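Long-range contacts in fructosyl amine: oxygen oxidoreductase (PDB 3DJE), which oxidatively deglycates fructosyl amino acids, using FAD as its cofactor and molecular oxygen as the electron acceptor: residues S46-S56 with A155-L164; C337-I347 with L358-Y369. One frame throughout, in Å; residues are numbered along the deposited sequence. Where two conformers were deposited one is given.

After strand 33-37 of the FAD-binding sheet, the chain passes the cofactor in S46-S56. It then runs through 98 further residues, helix 64-83 among them, before A155-L164 returns beside it; interaction 1 closes this long loop, pairing strand 53-55 with strand 156-158 and setting loop G48-N52 on the start of helix 160-173. Interaction 2 comes much later and closes a short one, only ten residues separating C337-I347 from L358-Y369. The two loops follow in series, neither nesting nor crossing. Interaction 2 joins the end of strand 331-339 to the edge of the FAD-binding sheet. Both contacts touch FAD and they meet one another: F367 packs on K53 and A160, and K368 on I55 and S56.

Interaction 1 of 2, residues S46-S56 with A155-L164; sequences SAGNDVNKVIS and AGWAHARNAL. With FAD (flavin-adenine dinucleotide), chain C.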
loop_
_atom_site.group_PDB
_atom_site.type_symbol
_atom_site.label_atom_id
_atom_site.label_comp_id
_atom_site.label_asym_id
_atom_site.label_seq_id
_atom_site.Cartn_x
_atom_site.Cartn_y
_atom_site.Cartn_z
ATOM N N SER A 46 3.846 -8.602 -2.721
ATOM C CA SER A 46 3.731 -7.514 -1.769
ATOM C C SER A 46 3.371 -6.214 -2.475
ATOM O O SER A 46 4.035 -5.813 -3.436
ATOM C CB SER A 46 5.021 -7.332 -0.956
ATOM O OG SER A 46 4.968 -6.107 -0.233
ATOM N N ALA A 47 2.344 -5.545 -1.965
ATOM C CA ALA A 47 2.005 -4.201 -2.429
ATOM C C ALA A 47 3.170 -3.217 -2.230
ATOM O O ALA A 47 3.221 -2.185 -2.894
ATOM C CB ALA A 47 0.767 -3.709 -1.725
ATOM N N GLY A 48 4.111 -3.548 -1.341
ATOM C CA GLY A 48 5.243 -2.650 -1.066
ATOM C C GLY A 48 6.397 -2.833 -2.035
ATOM O O GLY A 48 7.351 -2.053 -2.022
ATOM N N ASN A 49 6.305 -3.857 -2.878
ATOM C CA ASN A 49 7.364 -4.136 -3.831
ATOM C C ASN A 49 7.165 -3.316 -5.098
ATOM O O ASN A 49 6.604 -3.791 -6.097
ATOM C CB ASN A 49 7.479 -5.627 -4.137
ATOM C CG ASN A 49 8.708 -5.943 -4.966
ATOM O OD1 ASN A 49 9.384 -5.032 -5.468
ATOM N ND2 ASN A 49 9.014 -7.231 -5.116
ATOM N N ASP A 50 7.631 -2.070 -5.038
ATOM C CA ASP A 50 7.352 -1.074 -6.068
ATOM C C ASP A 50 8.539 -0.118 -6.068
ATOM O O ASP A 50 9.162 0.111 -5.018
ATOM C CB ASP A 50 6.077 -0.336 -5.620
ATOM C CG ASP A 50 5.374 0.447 -6.719
ATOM O OD1 ASP A 50 6.014 0.873 -7.702
ATOM O OD2 ASP A 50 4.143 0.679 -6.552
ATOM N N VAL A 51 8.855 0.458 -7.227
ATOM C CA VAL A 51 9.986 1.417 -7.294
ATOM C C VAL A 51 9.694 2.789 -6.658
ATOM O O VAL A 51 10.616 3.564 -6.355
ATOM C CB VAL A 51 10.574 1.550 -8.752
ATOM C CG1 VAL A 51 11.145 0.218 -9.218
ATOM C CG2 VAL A 51 9.530 2.098 -9.743
ATOM N N ASN A 52 8.426 3.069 -6.409
ATOM C CA ASN A 52 8.075 4.287 -5.697
ATOM C C ASN A 52 6.681 4.244 -5.142
ATOM O O ASN A 52 5.775 3.618 -5.709
ATOM C CB ASN A 52 8.253 5.532 -6.568
ATOM C CG ASN A 52 7.824 5.300 -8.006
ATOM O OD1 ASN A 52 6.794 4.671 -8.269
ATOM N ND2 ASN A 52 8.623 5.797 -8.945
ATOM N N LYS A 53 6.543 4.918 -4.013
ATOM C CA LYS A 53 5.252 5.146 -3.365
ATOM C C LYS A 53 5.199 6.595 -2.903
ATOM O O LYS A 53 6.230 7.193 -2.551
ATOM C CB LYS A 53 5.053 4.225 -2.148
ATOM C CG LYS A 53 4.999 2.718 -2.453
ATOM C CD LYS A 53 3.724 2.283 -3.160
ATOM C CE LYS A 53 3.640 0.770 -3.096
ATOM N NZ LYS A 53 2.583 0.176 -3.967
ATOM N N VAL A 54 3.991 7.150 -2.864
ATOM C CA VAL A 54 3.816 8.519 -2.380
ATOM C C VAL A 54 3.920 8.546 -0.850
ATOM O O VAL A 54 3.309 7.719 -0.160
ATOM C CB VAL A 54 2.443 9.097 -2.780
ATOM C CG1 VAL A 54 2.358 10.563 -2.367
ATOM C CG2 VAL A 54 2.220 8.990 -4.269
ATOM N N ILE A 55 4.662 9.523 -0.338
ATOM C CA ILE A 55 4.733 9.799 1.094
ATOM C C ILE A 55 4.174 11.206 1.324
ATOM O O ILE A 55 4.772 12.196 0.899
ATOM C CB ILE A 55 6.195 9.723 1.615
ATOM C CG1 ILE A 55 6.877 8.415 1.168
ATOM C CG2 ILE A 55 6.239 9.971 3.138
ATOM C CD1 ILE A 55 6.203 7.139 1.651
ATOM N N SER A 56 3.019 11.270 1.971
ATOM C CA SER A 56 2.349 12.545 2.242
ATOM C C SER A 56 1.408 12.422 3.432
ATOM O O SER A 56 1.050 11.316 3.832
ATOM C CB SER A 56 1.561 13.001 1.018
ATOM O OG SER A 56 0.257 12.452 1.042
ATOM N N ALA A 155 6.530 16.585 1.251
ATOM C CA ALA A 155 5.839 15.451 0.621
ATOM C C ALA A 155 6.691 15.004 -0.542
ATOM O O ALA A 155 7.466 15.785 -1.101
ATOM C CB ALA A 155 4.476 15.868 0.119
ATOM N N GLY A 156 6.536 13.753 -0.938
ATOM C CA GLY A 156 7.364 13.257 -2.014
ATOM C C GLY A 156 7.126 11.791 -2.218
ATOM O O GLY A 156 5.980 11.325 -2.217
ATOM N N TRP A 157 8.219 11.072 -2.447
ATOM C CA TRP A 157 8.117 9.643 -2.686
ATOM C C TRP A 157 9.243 8.861 -2.026
ATOM O O TRP A 157 10.294 9.419 -1.706
ATOM C CB TRP A 157 8.060 9.367 -4.194
ATOM C CG TRP A 157 9.311 9.737 -4.939
ATOM C CD1 TRP A 157 9.621 10.963 -5.493
ATOM C CD2 TRP A 157 10.418 8.875 -5.225
ATOM N NE1 TRP A 157 10.860 10.893 -6.117
ATOM C CE2 TRP A 157 11.357 9.624 -5.977
ATOM C CE3 TRP A 157 10.694 7.526 -4.948
ATOM C CZ2 TRP A 157 12.583 9.076 -6.413
ATOM C CZ3 TRP A 157 11.903 6.979 -5.404
ATOM C CH2 TRP A 157 12.823 7.753 -6.129
ATOM N N ALA A 158 8.998 7.570 -1.784
ATOM C CA ALA A 158 10.040 6.673 -1.254
ATOM C C ALA A 158 10.304 5.547 -2.214
ATOM O O ALA A 158 9.375 5.075 -2.878
ATOM C CB ALA A 158 9.624 6.083 0.079
ATOM N N HIS A 159 11.562 5.111 -2.283
ATOM C CA HIS A 159 11.876 3.888 -3.013
ATOM C C HIS A 159 11.411 2.689 -2.216
ATOM O O HIS A 159 12.129 2.191 -1.336
ATOM C CB HIS A 159 13.352 3.780 -3.382
ATOM C CG HIS A 159 13.594 2.775 -4.458
ATOM N ND1 HIS A 159 13.231 1.451 -4.327
ATOM C CD2 HIS A 159 14.073 2.914 -5.718
ATOM C CE1 HIS A 159 13.524 0.807 -5.445
ATOM N NE2 HIS A 159 14.031 1.674 -6.309
ATOM N N ALA A 160 10.190 2.249 -2.508
ATOM C CA ALA A 160 9.506 1.283 -1.642
ATOM C C ALA A 160 10.236 -0.052 -1.525
ATOM O O ALA A 160 10.494 -0.545 -0.407
ATOM C CB ALA A 160 8.034 1.076 -2.096
ATOM N N ARG A 161 10.583 -0.623 -2.673
ATOM C CA ARG A 161 11.279 -1.902 -2.689
ATOM C C ARG A 161 12.597 -1.836 -1.910
ATOM O O ARG A 161 12.872 -2.699 -1.058
ATOM C CB ARG A 161 11.514 -2.372 -4.112
ATOM C CG ARG A 161 12.252 -3.701 -4.174
ATOM C CD ARG A 161 12.910 -3.878 -5.537
ATOM N NE ARG A 161 14.110 -3.046 -5.602
ATOM C CZ ARG A 161 14.753 -2.682 -6.711
ATOM N NH1 ARG A 161 14.336 -3.058 -7.926
ATOM N NH2 ARG A 161 15.826 -1.930 -6.598
ATOM N N ASN A 162 13.412 -0.817 -2.179
ATOM C CA ASN A 162 14.690 -0.705 -1.474
ATOM C C ASN A 162 14.525 -0.494 0.042
ATOM O O ASN A 162 15.321 -1.020 0.835
ATOM C CB ASN A 162 15.562 0.382 -2.111
ATOM C CG ASN A 162 16.082 -0.022 -3.489
ATOM O OD1 ASN A 162 16.032 -1.196 -3.879
ATOM N ND2 ASN A 162 16.594 0.956 -4.231
ATOM N N ALA A 163 13.486 0.247 0.442
ATOM C CA ALA A 163 13.213 0.460 1.878
ATOM C C ALA A 163 12.759 -0.845 2.555
ATOM O O ALA A 163 13.179 -1.175 3.687
ATOM C CB ALA A 163 12.148 1.543 2.065
ATOM N N LEU A 164 11.895 -1.579 1.861
ATOM C CA LEU A 164 11.396 -2.877 2.354
ATOM C C LEU A 164 12.555 -3.857 2.567
ATOM O O LEU A 164 12.664 -4.495 3.619
ATOM C CB LEU A 164 10.365 -3.442 1.363
ATOM C CG LEU A 164 9.736 -4.801 1.680
ATOM C CD1 LEU A 164 8.954 -4.743 2.981
ATOM C CD2 LEU A 164 8.815 -5.179 0.502
HETATM P PA FAD C . 1.833 -6.582 1.559
HETATM O O1A FAD C . 2.992 -5.683 1.591
HETATM O O2A FAD C . 1.167 -6.844 0.246
HETATM O O5B FAD C . 2.347 -7.918 2.230
HETATM C C5B FAD C . 1.559 -9.110 2.293
HETATM C C4B FAD C . 2.541 -10.283 2.410
HETATM O O4B FAD C . 1.692 -11.409 2.701
HETATM C C3B FAD C . 3.170 -10.532 1.019
HETATM O O3B FAD C . 4.602 -10.417 1.069
HETATM C C2B FAD C . 2.718 -11.971 0.721
HETATM O O2B FAD C . 3.757 -12.755 0.056
HETATM C C1B FAD C . 2.354 -12.499 2.137
HETATM N N9A FAD C . 1.558 -13.754 1.971
HETATM C C8A FAD C . 0.592 -14.025 1.068
HETATM N N7A FAD C . 0.184 -15.300 1.236
HETATM C C5A FAD C . 0.895 -15.827 2.243
HETATM C C6A FAD C . 0.931 -17.087 2.850
HETATM N N6A FAD C . 0.121 -18.078 2.408
HETATM N N1A FAD C . 1.789 -17.293 3.867
HETATM C C2A FAD C . 2.601 -16.322 4.303
HETATM N N3A FAD C . 2.596 -15.108 3.743
HETATM C C4A FAD C . 1.753 -14.846 2.715
HETATM N N1 FAD C . 0.577 3.241 -0.012
HETATM C C2 FAD C . 1.192 4.450 0.305
HETATM O O2 FAD C . 1.413 4.775 1.474
HETATM N N3 FAD C . 1.558 5.312 -0.730
HETATM C C4 FAD C . 1.315 5.002 -2.064
HETATM O O4 FAD C . 1.657 5.788 -2.955
HETATM C C4X FAD C . 0.678 3.789 -2.367
HETATM N N5 FAD C . 0.404 3.453 -3.691
HETATM C C5X FAD C . -0.065 2.177 -3.990
HETATM C C6 FAD C . -0.132 1.789 -5.325
HETATM C C7 FAD C . -0.550 0.506 -5.659
HETATM C C7M FAD C . -0.627 0.143 -7.149
HETATM C C8 FAD C . -0.879 -0.407 -4.658
HETATM C C8M FAD C . -1.269 -1.856 -5.032
HETATM C C9 FAD C . -0.793 -0.015 -3.314
HETATM C C9A FAD C . -0.373 1.277 -2.972
HETATM N N10 FAD C . -0.289 1.703 -1.632
HETATM C C10 FAD C . 0.319 2.923 -1.336
HETATM C "C1'" FAD C . -0.817 0.867 -0.546
HETATM C "C2'" FAD C . 0.311 0.040 0.071
HETATM O "O2'" FAD C . 1.162 -0.484 -0.973
HETATM C "C3'" FAD C . -0.291 -1.097 0.890
HETATM O "O3'" FAD C . -1.338 -0.570 1.731
HETATM C "C4'" FAD C . 0.744 -1.765 1.802
HETATM O "O4'" FAD C . 1.964 -2.034 1.112
HETATM C "C5'" FAD C . 0.163 -3.085 2.325
HETATM O "O5'" FAD C . 1.097 -3.699 3.228
HETATM P P FAD C . 0.774 -5.135 3.863
HETATM O O1P FAD C . -0.575 -5.091 4.503
HETATM O O2P FAD C . 1.968 -5.500 4.653
HETATM O O3P FAD C . 0.691 -6.131 2.604
#
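K53 and I55 face A158 and G156 as hydrogen-bonded pairs of a short antiparallel ladder, with V54 and W157 as the non-hydrogen-bonded pair between them. The ladder has four backbone bonds, the straightest I55 N to G156 O (172° at the hydrogen). Beyond the ladder helix 160-173 takes over, R161 N donating to D50 O at 2.8 Å. Packing is close here: A160 CB sits 3.2 Å from G48 O and also touches K53 CG and F367. On the sheet face that carries K53, I55 CG1 meets A158 CB at 3.8 Å, both backed by W81 of helix 64-83. On the other, W157 CG lies between its backbone N and carbonyl carbon (chi1 65°), bringing CE3 within 3.5 Å of N52 CB; H92 stacks on this ring and E267 binds NE1. The side with H159, R161 and N162 is looser and partly open to solvent. V51 O lies over one face of the H159 ring and N162 ND2 over the opposite one, while ND1 caps the helix by accepting from N162 N. R161 CG passes N49 OD1 at 3.4 Å, amide and guanidinium planes 70° apart, and N49 ND2 binds I435 O; R161 NE and NH2 share N162 OD1, and NH2 also pairs with E271. Toward the cofactor, S46 OG and A47 N bind one phosphate, V54 N donates to flavin O4 at 2.7 Å, and V54 O accepts from N3. K53 NZ, held by A47 O at 2.7 Å and by the anti lone pair of D50 OD2, which K276 also engages, lies 3.3 Å from flavin C9A. A positive charge here, partly offset by D50, would be expected to help stabilise negative charge on the flavin.

Interaction 2 of 2, residues C337-I347 with L358-Y369; sequences CADTANREFLI and LGCGASGRGFKY. With FAD (flavin-adenine dinucleotide), chain C; FSA (1-S-(carboxymethyl)-1-thio-beta-D-fructopyranose), chain D.
R343 and R365 each grip a backbone carbonyl across the contact side-on, through NE and NH2. R343 takes S363 O, 3.0 Å from its NE, a bend at chi3 (68°) turning the guanidinium that way; R365 takes R343 O, 2.9 Å from its NH2 and in the guanidinium plane. R365 NH2 also makes a salt bridge with E344 OE1 at 3.1 Å, the two flat groups nearly perpendicular, and N70 binds both. Among single hydrogen bonds, S363 OG accepts from T340 N almost straight (171°) and gives its own proton to G361 O, while S363 N reaches A338 O. G364 N points to C337 SG at 3.2 Å. L346 and C360 exchange two backbone bonds as the hydrogen-bonded pair of a beta hairpin, whose strand 346-347 edges the Rossmann-type FAD-binding sheet. Ring contacts centre on F345: CE1 lies over the guanidinium face of R365, 3.8 Å from R365 CZ, and the ring stands T-shaped to Y369, its edge toward the tyrosine face, centroids 5.1 Å apart. Toward the ligands, G366 N, F367 N and K368 N donate to FAD, K368 NZ joins flavin O2 to the FSA carboxylate, and G364 O accepts from FSA O5.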
loop_
_atom_site.group_PDB
_atom_site.type_symbol
_atom_site.label_atom_id
_atom_site.label_comp_id
_atom_site.label_asym_id
_atom_site.label_seq_id
_atom_site.Cartn_x
_atom_site.Cartn_y
_atom_site.Cartn_z
ATOM N N CYS A 337 -4.285 -4.856 -2.148
ATOM C CA CYS A 337 -4.344 -4.536 -0.717
ATOM C C CYS A 337 -5.717 -4.977 -0.223
ATOM O O CYS A 337 -6.406 -5.770 -0.893
ATOM C CB CYS A 337 -4.059 -3.049 -0.469
ATOM S SG CYS A 337 -3.664 -2.603 1.270
ATOM N N ALA A 338 -6.120 -4.488 0.942
ATOM C CA ALA A 338 -7.442 -4.841 1.470
ATOM C C ALA A 338 -8.044 -3.712 2.260
ATOM O O ALA A 338 -7.421 -3.197 3.194
ATOM C CB ALA A 338 -7.383 -6.116 2.300
ATOM N N ASP A 339 -9.264 -3.335 1.882
ATOM C CA ASP A 339 -9.942 -2.173 2.455
ATOM C C ASP A 339 -10.880 -2.596 3.573
ATOM O O ASP A 339 -11.684 -3.540 3.416
ATOM C CB ASP A 339 -10.814 -1.476 1.408
ATOM C CG ASP A 339 -10.023 -0.712 0.370
ATOM O OD1 ASP A 339 -9.049 -0.018 0.729
ATOM O OD2 ASP A 339 -10.439 -0.776 -0.796
ATOM N N THR A 340 -10.789 -1.899 4.697
ATOM C CA THR A 340 -11.818 -1.982 5.730
ATOM C C THR A 340 -13.012 -1.118 5.284
ATOM O O THR A 340 -12.912 -0.372 4.305
ATOM C CB THR A 340 -11.299 -1.516 7.094
ATOM O OG1 THR A 340 -10.815 -0.176 6.957
ATOM C CG2 THR A 340 -10.156 -2.442 7.618
ATOM N N ALA A 341 -14.137 -1.213 6.001
ATOM C CA ALA A 341 -15.371 -0.531 5.587
ATOM C C ALA A 341 -15.273 0.994 5.578
ATOM O O ALA A 341 -16.058 1.663 4.902
ATOM C CB ALA A 341 -16.563 -0.986 6.458
ATOM N N ASN A 342 -14.313 1.529 6.329
ATOM C CA ASN A 342 -14.078 2.979 6.406
ATOM C C ASN A 342 -12.617 3.362 6.130
ATOM O O ASN A 342 -12.196 4.490 6.395
ATOM C CB ASN A 342 -14.519 3.506 7.775
ATOM C CG ASN A 342 -13.687 2.948 8.910
ATOM O OD1 ASN A 342 -12.853 2.052 8.714
ATOM N ND2 ASN A 342 -13.915 3.464 10.114
ATOM N N ARG A 343 -11.855 2.390 5.621
ATOM C CA ARG A 343 -10.430 2.556 5.290
ATOM C C ARG A 343 -9.549 2.975 6.475
ATOM O O ARG A 343 -8.478 3.561 6.302
ATOM C CB ARG A 343 -10.237 3.443 4.060
ATOM C CG ARG A 343 -10.745 2.775 2.798
ATOM C CD ARG A 343 -10.482 3.657 1.596
ATOM N NE ARG A 343 -9.052 3.763 1.318
ATOM C CZ ARG A 343 -8.523 4.615 0.449
ATOM N NH1 ARG A 343 -9.316 5.442 -0.235
ATOM N NH2 ARG A 343 -7.214 4.629 0.262
ATOM N N GLU A 344 -9.994 2.622 7.670
ATOM C CA GLU A 344 -9.135 2.683 8.854
ATOM C C GLU A 344 -8.465 1.334 9.099
ATOM O O GLU A 344 -9.000 0.287 8.727
ATOM C CB GLU A 344 -9.921 3.102 10.097
ATOM C CG GLU A 344 -10.665 4.432 9.993
ATOM C CD GLU A 344 -9.773 5.670 9.749
ATOM O OE1 GLU A 344 -8.520 5.606 9.845
ATOM O OE2 GLU A 344 -10.354 6.740 9.455
ATOM N N PHE A 345 -7.298 1.356 9.737
ATOM C CA PHE A 345 -6.492 0.143 9.865
ATOM C C PHE A 345 -7.107 -0.847 10.851
ATOM O O PHE A 345 -7.957 -0.474 11.682
ATOM C CB PHE A 345 -5.061 0.485 10.301
ATOM C CG PHE A 345 -4.387 1.501 9.426
ATOM C CD1 PHE A 345 -4.631 1.535 8.042
ATOM C CD2 PHE A 345 -3.478 2.397 9.973
ATOM C CE1 PHE A 345 -4.003 2.475 7.203
ATOM C CE2 PHE A 345 -2.834 3.346 9.154
ATOM C CZ PHE A 345 -3.091 3.381 7.767
ATOM N N LEU A 346 -6.689 -2.112 10.748
ATOM C CA LEU A 346 -7.155 -3.165 11.642
ATOM C C LEU A 346 -5.924 -3.759 12.332
ATOM O O LEU A 346 -5.236 -4.637 11.792
ATOM C CB LEU A 346 -7.940 -4.241 10.868
ATOM C CG LEU A 346 -8.454 -5.434 11.675
ATOM C CD1 LEU A 346 -9.115 -5.032 13.010
ATOM C CD2 LEU A 346 -9.406 -6.214 10.781
ATOM N N ILE A 347 -5.633 -3.220 13.518
ATOM C CA ILE A 347 -4.453 -3.586 14.296
ATOM C C ILE A 347 -4.934 -3.797 15.718
ATOM O O ILE A 347 -5.343 -2.843 16.389
ATOM C CB ILE A 347 -3.354 -2.479 14.228
ATOM C CG1 ILE A 347 -2.826 -2.345 12.787
ATOM C CG2 ILE A 347 -2.233 -2.746 15.241
ATOM C CD1 ILE A 347 -2.095 -1.023 12.502
ATOM N N LEU A 358 -3.504 -9.078 14.921
ATOM C CA LEU A 358 -3.809 -8.663 13.555
ATOM C C LEU A 358 -3.003 -7.432 13.203
ATOM O O LEU A 358 -2.960 -6.492 13.987
ATOM C CB LEU A 358 -5.302 -8.309 13.408
ATOM C CG LEU A 358 -6.356 -9.434 13.448
ATOM C CD1 LEU A 358 -5.866 -10.691 12.722
ATOM C CD2 LEU A 358 -6.752 -9.737 14.876
ATOM N N GLY A 359 -2.378 -7.423 12.033
ATOM C CA GLY A 359 -1.781 -6.198 11.527
ATOM C C GLY A 359 -2.139 -6.088 10.067
ATOM O O GLY A 359 -1.362 -6.480 9.200
ATOM N N CYS A 360 -3.349 -5.615 9.799
ATOM C CA CYS A 360 -3.830 -5.568 8.419
ATOM C C CYS A 360 -4.874 -4.494 8.166
ATOM O O CYS A 360 -4.973 -3.533 8.924
ATOM C CB CYS A 360 -4.318 -6.930 7.946
ATOM S SG CYS A 360 -5.525 -7.605 9.038
ATOM N N GLY A 361 -5.612 -4.649 7.066
ATOM C CA GLY A 361 -6.538 -3.620 6.603
ATOM C C GLY A 361 -5.858 -2.294 6.282
ATOM O O GLY A 361 -6.381 -1.230 6.584
ATOM N N ALA A 362 -4.692 -2.363 5.639
ATOM C CA ALA A 362 -3.957 -1.148 5.254
ATOM C C ALA A 362 -4.724 -0.276 4.254
ATOM O O ALA A 362 -4.365 0.891 4.034
ATOM C CB ALA A 362 -2.585 -1.506 4.707
ATOM N N SER A 363 -5.773 -0.835 3.648
ATOM C CA SER A 363 -6.769 -0.024 2.923
ATOM C C SER A 363 -6.169 0.828 1.785
ATOM O O SER A 363 -6.618 1.959 1.504
ATOM C CB SER A 363 -7.580 0.821 3.919
ATOM O OG SER A 363 -8.289 -0.016 4.831
ATOM N N GLY A 364 -5.178 0.255 1.104
ATOM C CA GLY A 364 -4.568 0.907 -0.055
ATOM C C GLY A 364 -3.867 2.201 0.270
ATOM O O GLY A 364 -3.716 3.061 -0.605
ATOM N N ARG A 365 -3.406 2.348 1.514
ATOM C CA ARG A 365 -2.687 3.567 1.880
ATOM C C ARG A 365 -1.634 3.290 2.949
ATOM O O ARG A 365 -1.221 4.195 3.653
ATOM C CB ARG A 365 -3.675 4.642 2.339
ATOM C CG ARG A 365 -4.391 4.327 3.644
ATOM C CD ARG A 365 -5.532 5.305 3.870
ATOM N NE ARG A 365 -6.208 5.093 5.148
ATOM C CZ ARG A 365 -5.846 5.659 6.299
ATOM N NH1 ARG A 365 -4.798 6.484 6.342
ATOM N NH2 ARG A 365 -6.534 5.407 7.412
ATOM N N GLY A 366 -1.177 2.040 3.043
ATOM C CA GLY A 366 -0.329 1.657 4.159
ATOM C C GLY A 366 1.175 1.709 3.946
ATOM O O GLY A 366 1.922 1.484 4.906
ATOM N N PHE A 367 1.658 1.968 2.727
ATOM C CA PHE A 367 3.101 1.844 2.556
ATOM C C PHE A 367 3.870 2.866 3.373
ATOM O O PHE A 367 4.916 2.551 3.968
ATOM C CB PHE A 367 3.616 1.892 1.120
ATOM C CG PHE A 367 5.104 1.641 1.067
ATOM C CD1 PHE A 367 5.593 0.337 1.173
ATOM C CD2 PHE A 367 6.006 2.702 1.084
ATOM C CE1 PHE A 367 6.987 0.085 1.230
ATOM C CE2 PHE A 367 7.395 2.463 1.128
ATOM C CZ PHE A 367 7.877 1.155 1.216
ATOM N N LYS A 368 3.354 4.081 3.375
ATOM C CA LYS A 368 4.074 5.188 4.000
ATOM C C LYS A 368 4.357 4.938 5.481
ATOM O O LYS A 368 5.226 5.600 6.044
ATOM C CB LYS A 368 3.341 6.513 3.789
ATOM C CG LYS A 368 1.997 6.597 4.461
ATOM C CD LYS A 368 1.250 7.887 4.054
ATOM C CE LYS A 368 0.660 7.837 2.648
ATOM N NZ LYS A 368 -0.425 6.804 2.497
ATOM N N TYR A 369 3.631 3.998 6.101
ATOM C CA TYR A 369 3.842 3.648 7.523
ATOM C C TYR A 369 4.920 2.590 7.766
ATOM O O TYR A 369 5.133 2.150 8.912
ATOM C CB TYR A 369 2.510 3.224 8.168
ATOM C CG TYR A 369 1.439 4.264 7.967
ATOM C CD1 TYR A 369 1.261 5.300 8.886
ATOM C CD2 TYR A 369 0.623 4.233 6.837
ATOM C CE1 TYR A 369 0.291 6.271 8.690
ATOM C CE2 TYR A 369 -0.343 5.190 6.637
ATOM C CZ TYR A 369 -0.507 6.203 7.547
ATOM O OH TYR A 369 -1.481 7.149 7.305
HETATM P PA FAD C . 1.833 -6.582 1.559
HETATM O O1A FAD C . 2.992 -5.683 1.591
HETATM O O2A FAD C . 1.167 -6.844 0.246
HETATM O O5B FAD C . 2.347 -7.918 2.230
HETATM C C5B FAD C . 1.559 -9.110 2.293
HETATM C C4B FAD C . 2.541 -10.283 2.410
HETATM O O4B FAD C . 1.692 -11.409 2.701
HETATM C C3B FAD C . 3.170 -10.532 1.019
HETATM O O3B FAD C . 4.602 -10.417 1.069
HETATM C C2B FAD C . 2.718 -11.971 0.721
HETATM O O2B FAD C . 3.757 -12.755 0.056
HETATM C C1B FAD C . 2.354 -12.499 2.137
HETATM N N9A FAD C . 1.558 -13.754 1.971
HETATM C C8A FAD C . 0.592 -14.025 1.068
HETATM N N7A FAD C . 0.184 -15.300 1.236
HETATM C C5A FAD C . 0.895 -15.827 2.243
HETATM C C6A FAD C . 0.931 -17.087 2.850
HETATM N N6A FAD C . 0.121 -18.078 2.408
HETATM N N1A FAD C . 1.789 -17.293 3.867
HETATM C C2A FAD C . 2.601 -16.322 4.303
HETATM N N3A FAD C . 2.596 -15.108 3.743
HETATM C C4A FAD C . 1.753 -14.846 2.715
HETATM N N1 FAD C . 0.577 3.241 -0.012
HETATM C C2 FAD C . 1.192 4.450 0.305
HETATM O O2 FAD C . 1.413 4.775 1.474
HETATM N N3 FAD C . 1.558 5.312 -0.730
HETATM C C4 FAD C . 1.315 5.002 -2.064
HETATM O O4 FAD C . 1.657 5.788 -2.955
HETATM C C4X FAD C . 0.678 3.789 -2.367
HETATM N N5 FAD C . 0.404 3.453 -3.691
HETATM C C5X FAD C . -0.065 2.177 -3.990
HETATM C C6 FAD C . -0.132 1.789 -5.325
HETATM C C7 FAD C . -0.550 0.506 -5.659
HETATM C C7M FAD C . -0.627 0.143 -7.149
HETATM C C8 FAD C . -0.879 -0.407 -4.658
HETATM C C8M FAD C . -1.269 -1.856 -5.032
HETATM C C9 FAD C . -0.793 -0.015 -3.314
HETATM C C9A FAD C . -0.373 1.277 -2.972
HETATM N N10 FAD C . -0.289 1.703 -1.632
HETATM C C10 FAD C . 0.319 2.923 -1.336
HETATM C "C1'" FAD C . -0.817 0.867 -0.546
HETATM C "C2'" FAD C . 0.311 0.040 0.071
HETATM O "O2'" FAD C . 1.162 -0.484 -0.973
HETATM C "C3'" FAD C . -0.291 -1.097 0.890
HETATM O "O3'" FAD C . -1.338 -0.570 1.731
HETATM C "C4'" FAD C . 0.744 -1.765 1.802
HETATM O "O4'" FAD C . 1.964 -2.034 1.112
HETATM C "C5'" FAD C . 0.163 -3.085 2.325
HETATM O "O5'" FAD C . 1.097 -3.699 3.228
HETATM P P FAD C . 0.774 -5.135 3.863
HETATM O O1P FAD C . -0.575 -5.091 4.503
HETATM O O2P FAD C . 1.968 -5.500 4.653
HETATM O O3P FAD C . 0.691 -6.131 2.604
HETATM O OAB FSA D . -1.505 7.066 0.182
HETATM C CAL FSA D . -1.182 7.776 -0.794
HETATM O OAA FSA D . -0.769 8.956 -0.655
HETATM C CAH FSA D . -1.298 7.249 -2.210
HETATM S SAK FSA D . -2.051 5.654 -2.278
HETATM C C1 FSA D . -2.039 5.535 -4.045
HETATM C C2 FSA D . -3.080 4.519 -4.535
HETATM O O2 FSA D . -2.752 4.094 -5.868
HETATM C C3 FSA D . -4.488 5.124 -4.534
HETATM O O3 FSA D . -4.569 6.188 -5.494
HETATM C C4 FSA D . -5.570 4.068 -4.779
HETATM O O4 FSA D . -6.867 4.652 -4.576
HETATM C C5 FSA D . -5.424 2.872 -3.831
HETATM O O5 FSA D . -5.759 3.236 -2.489
HETATM C C6 FSA D . -4.000 2.341 -3.903
HETATM O O6 FSA D . -3.074 3.404 -3.615
#